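Side-chain contacts in surface layer protein (Geobacillus stearothermophilus, PDB 4UJ7), which self-assembles into the crystalline surface lattice that coats the bacterial cell, and is represented here by its calcium-binding domains 5 and 6: residues A[124-127]-A[128-131]; A[160-164]-A[165-169]. One frame throughout, in Å; residues are numbered along the deposited sequence.

Contact 1 of 2, residues A[124-127]-A[128-131]. With CA (calcium ion), chain B.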
loop_
_atom_site.group_PDB
_atom_site.type_symbol
_atom_site.label_atom_id
_atom_site.label_comp_id
_atom_site.label_asym_id
_atom_site.label_seq_id
_atom_site.Cartn_x
_atom_site.Cartn_y
_atom_site.Cartn_z
ATOM N N ASP A 124 -11.207 -6.857 -10.889
ATOM C CA ASP A 124 -11.387 -7.558 -12.165
ATOM C C ASP A 124 -12.713 -8.320 -12.131
ATOM O O ASP A 124 -12.821 -9.350 -11.442
ATOM C CB ASP A 124 -10.206 -8.499 -12.390
ATOM C CG ASP A 124 -10.158 -9.075 -13.805
ATOM O OD1 ASP A 124 -11.169 -9.034 -14.536
ATOM O OD2 ASP A 124 -9.074 -9.589 -14.169
ATOM N N LYS A 125 -13.716 -7.796 -12.836
ATOM C CA LYS A 125 -15.050 -8.411 -12.811
ATOM C C LYS A 125 -15.177 -9.662 -13.679
ATOM O O LYS A 125 -16.277 -10.215 -13.807
ATOM C CB LYS A 125 -16.170 -7.400 -13.097
ATOM C CG LYS A 125 -16.187 -6.812 -14.495
ATOM C CD LYS A 125 -17.412 -5.929 -14.684
ATOM C CE LYS A 125 -17.556 -5.469 -16.128
ATOM N NZ LYS A 125 -17.951 -6.593 -17.039
ATOM N N SER A 126 -14.070 -10.105 -14.275
ATOM C CA SER A 126 -13.998 -11.430 -14.902
ATOM C C SER A 126 -14.332 -12.491 -13.869
ATOM O O SER A 126 -14.053 -12.312 -12.672
ATOM C CB SER A 126 -12.594 -11.707 -15.448
ATOM O OG SER A 126 -12.452 -13.061 -15.889
ATOM N N ALA A 127 -14.908 -13.600 -14.325
ATOM C CA ALA A 127 -15.231 -14.713 -13.449
ATOM C C ALA A 127 -14.035 -15.633 -13.161
ATOM O O ALA A 127 -14.074 -16.421 -12.216
ATOM C CB ALA A 127 -16.410 -15.499 -14.025
ATOM N N THR A 128 -12.955 -15.518 -13.940
ATOM C CA THR A 128 -11.880 -16.523 -13.851
ATOM C C THR A 128 -10.421 -16.044 -13.793
ATOM O O THR A 128 -9.508 -16.862 -13.998
ATOM C CB THR A 128 -11.963 -17.532 -15.012
ATOM O OG1 THR A 128 -12.204 -16.823 -16.236
ATOM C CG2 THR A 128 -13.073 -18.537 -14.766
ATOM N N GLU A 129 -10.169 -14.768 -13.521
ATOM C CA GLU A 129 -8.763 -14.314 -13.521
ATOM C C GLU A 129 -7.929 -15.041 -12.462
ATOM O O GLU A 129 -8.434 -15.417 -11.406
ATOM C CB GLU A 129 -8.638 -12.777 -13.426
ATOM C CG GLU A 129 -8.796 -12.182 -12.027
ATOM C CD GLU A 129 -10.235 -12.082 -11.539
ATOM O OE1 GLU A 129 -11.191 -12.390 -12.278
ATOM O OE2 GLU A 129 -10.396 -11.698 -10.364
ATOM N N SER A 130 -6.664 -15.294 -12.789
ATOM C CA SER A 130 -5.733 -15.944 -11.877
ATOM C C SER A 130 -4.432 -15.142 -11.873
ATOM O O SER A 130 -3.814 -14.963 -12.929
ATOM C CB SER A 130 -5.476 -17.393 -12.321
ATOM O OG SER A 130 -4.715 -18.107 -11.361
ATOM N N PRO A 131 -4.016 -14.629 -10.701
ATOM C CA PRO A 131 -4.641 -14.763 -9.384
ATOM C C PRO A 131 -5.948 -13.972 -9.303
ATOM O O PRO A 131 -6.143 -13.033 -10.069
ATOM C CB PRO A 131 -3.602 -14.148 -8.442
ATOM C CG PRO A 131 -2.870 -13.159 -9.277
ATOM C CD PRO A 131 -2.875 -13.691 -10.680
HETATM CA CA CA B . -12.831 -11.608 -10.736
HETATM O O HOH W 1 -15.097 -11.628 -9.926
HETATM O O HOH W 2 -12.942 -13.826 -9.803
#
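E129 lays its carboxylate over that of D124. The two groups stack with their planes 20° apart, and the side chains run past each other in opposite directions. CB of E129 comes to 3.3 Å from OD2 of D124, and CG lies almost as near. The stack brings two acidic groups together, but their oxygens have different tasks. E129 grips the calcium ion with both oxygens, OE1 at 2.4 Å and OE2 at 2.5 Å. Its chain bends at chi2 (-78°), which folds the carboxylate back over the turn to meet the ion. D124 and S126 bind the same ion through their backbone O atoms. Two waters and N134 complete the calcium site. OE1 of E129 and O of S126 are only 2.9 Å apart, held close by the shared metal, whose charge probably offsets their repulsion. OE2 of E129 also accepts from the backbone N of N133.

The D124 carboxylate orders the turn instead. Its OD1 takes the N-H of S126 at 3.1 Å, from 38° above the carboxylate plane, and so closes an Asx turn. Its OD2 is hydrogen-bonded to T218. In one of its two conformers, OG of S126 receives the N-H of T128 at 3.2 Å in a nearly straight bond. In that conformer it also bonds to T219, the C-terminal residue, so these links are less certain.

The turn follows short strand 122-124 and begins the loop leading to strand 135-144. D124 and K125 pack on strand 206-216, the parallel neighbour of strand 122-124.

Contact 2 of 2, residues A[160-164]-A[165-169]. With CA (calcium ion), chain D.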
loop_
_atom_site.group_PDB
_atom_site.type_symbol
_atom_site.label_atom_id
_atom_site.label_comp_id
_atom_site.label_asym_id
_atom_site.label_seq_id
_atom_site.Cartn_x
_atom_site.Cartn_y
_atom_site.Cartn_z
ATOM N N THR A 160 -16.999 6.904 0.331
ATOM C CA THR A 160 -18.234 6.674 -0.414
ATOM C C THR A 160 -18.033 6.871 -1.913
ATOM O O THR A 160 -17.125 7.585 -2.346
ATOM C CB THR A 160 -19.348 7.650 0.026
ATOM O OG1 THR A 160 -18.904 9.002 -0.139
ATOM C CG2 THR A 160 -19.743 7.410 1.493
ATOM N N SER A 161 -18.896 6.232 -2.695
ATOM C CA SER A 161 -19.001 6.504 -4.123
ATOM C C SER A 161 -20.287 7.281 -4.367
ATOM O O SER A 161 -21.089 7.473 -3.449
ATOM C CB SER A 161 -19.046 5.190 -4.894
ATOM O OG SER A 161 -20.166 4.413 -4.489
ATOM N N GLU A 162 -20.511 7.675 -5.620
ATOM C CA GLU A 162 -21.733 8.400 -5.974
ATOM C C GLU A 162 -22.999 7.677 -5.480
ATOM O O GLU A 162 -23.097 6.447 -5.546
ATOM C CB GLU A 162 -21.808 8.653 -7.486
ATOM C CG GLU A 162 -21.753 7.382 -8.327
ATOM C CD GLU A 162 -21.796 7.603 -9.818
ATOM O OE1 GLU A 162 -21.923 8.782 -10.253
ATOM O OE2 GLU A 162 -21.687 6.606 -10.564
ATOM N N ALA A 163 -23.949 8.447 -4.965
ATOM C CA ALA A 163 -25.181 7.904 -4.404
ATOM C C ALA A 163 -26.048 7.188 -5.441
ATOM O O ALA A 163 -26.660 6.176 -5.144
ATOM C CB ALA A 163 -25.975 9.025 -3.718
ATOM N N THR A 164 -26.113 7.745 -6.644
ATOM C CA THR A 164 -26.869 7.201 -7.770
ATOM C C THR A 164 -25.833 6.875 -8.850
ATOM O O THR A 164 -25.007 7.735 -9.185
ATOM C CB THR A 164 -27.821 8.296 -8.292
ATOM O OG1 THR A 164 -28.819 8.567 -7.302
ATOM C CG2 THR A 164 -28.486 7.918 -9.588
ATOM N N ASP A 165 -25.855 5.658 -9.391
ATOM C CA ASP A 165 -24.889 5.284 -10.428
ATOM C C ASP A 165 -25.122 6.046 -11.720
ATOM O O ASP A 165 -26.254 6.135 -12.193
ATOM C CB ASP A 165 -24.928 3.789 -10.754
ATOM C CG ASP A 165 -23.978 3.435 -11.870
ATOM O OD1 ASP A 165 -22.795 3.805 -11.768
ATOM O OD2 ASP A 165 -24.396 2.829 -12.870
ATOM N N THR A 166 -24.047 6.587 -12.286
ATOM C CA THR A 166 -24.155 7.340 -13.536
ATOM C C THR A 166 -23.209 6.840 -14.626
ATOM O O THR A 166 -23.132 7.456 -15.708
ATOM C CB THR A 166 -23.927 8.867 -13.324
ATOM O OG1 THR A 166 -22.554 9.108 -12.964
ATOM C CG2 THR A 166 -24.873 9.480 -12.257
ATOM N N ASN A 167 -22.473 5.751 -14.349
ATOM C CA ASN A 167 -21.476 5.235 -15.290
ATOM C C ASN A 167 -21.395 3.710 -15.431
ATOM O O ASN A 167 -20.512 3.198 -16.137
ATOM C CB ASN A 167 -20.082 5.809 -14.961
ATOM C CG ASN A 167 -19.537 5.304 -13.643
ATOM O OD1 ASN A 167 -20.270 4.785 -12.813
ATOM N ND2 ASN A 167 -18.221 5.428 -13.454
ATOM N N GLY A 168 -22.293 2.968 -14.781
ATOM C CA GLY A 168 -22.283 1.500 -14.907
ATOM C C GLY A 168 -21.193 0.777 -14.110
ATOM O O GLY A 168 -21.025 -0.440 -14.241
ATOM N N VAL A 169 -20.442 1.533 -13.309
ATOM C CA VAL A 169 -19.415 0.967 -12.421
ATOM C C VAL A 169 -19.915 1.171 -11.009
ATOM O O VAL A 169 -20.134 2.303 -10.575
ATOM C CB VAL A 169 -18.048 1.669 -12.605
ATOM C CG1 VAL A 169 -16.968 1.003 -11.750
ATOM C CG2 VAL A 169 -17.633 1.642 -14.069
HETATM CA CA CA D . -20.857 4.471 -10.532
HETATM O O HOH W 3 -22.183 3.781 -8.633
#
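Metal bonds tie E162 to D165 and N167. OE2 of E162 binds the calcium ion at 2.3 Å, while OD1 of D165 and OD1 of N167 each bind it at 2.4 Å. O of V169 and a water add two more ligands. E197, on strand 195-203, supplies the other two. E162 binds the metal through OE2 alone; OE1 turns to the hydroxyl of T166. Its chain is extended beyond CG (chi2 -179°), which carries the carboxylate across to the second half of the loop. OE2 of E162 stands 3.2 Å from OD1 of D165. These negatively charged groups are drawn together by the ion, which probably screens them from each other.

Hydrogen bonds across the turn join E162 to T166 alone. The T166 hydroxyl OG1 donates to OE1 of E162 at 2.8 Å, on the syn lone pair. The backbone N-H of T166 donates to OE2, meeting it from 54° above the carboxylate plane. Both carboxylate oxygens are thus engaged by one residue, which should limit rotation of the group.

The loop is a calcium-binding loop at the edge of a Big-like beta-sandwich domain, leading from strand 158-160 to strand 171-178. Two successive Asx turns shape its second half.

Hydrogen bonds within 165-169 set those turns. OD1 of D165 accepts from N of N167, and OD1 of N167 accepts from N of V169, so these two calcium ligands also accept backbone N-H groups. OD2 of D165 takes the N-H of G168 at 2.8 Å on its syn lone pair, which makes an Asx motif. The backbone of G168 also bonds with K192 and K193.

How the contacts relate
Contact 1 comes first along the chain and closes before contact 2 opens. Both belong to the second Big-like domain of this piece. Their centres are about 22 Å apart, and their nearest atoms about 6 Å, so they do not touch. Both start from outer strands of one mixed sheet. Contact 1 follows strand 122-124 and contact 2 follows strand 158-160, with strands 206-216 and 195-203 between them. Each loop then leads to a strand of the other, antiparallel sheet, 135-144 or 171-178. Each holds its own calcium ion, consistent with calcium ordering the connections between the two sheets independently.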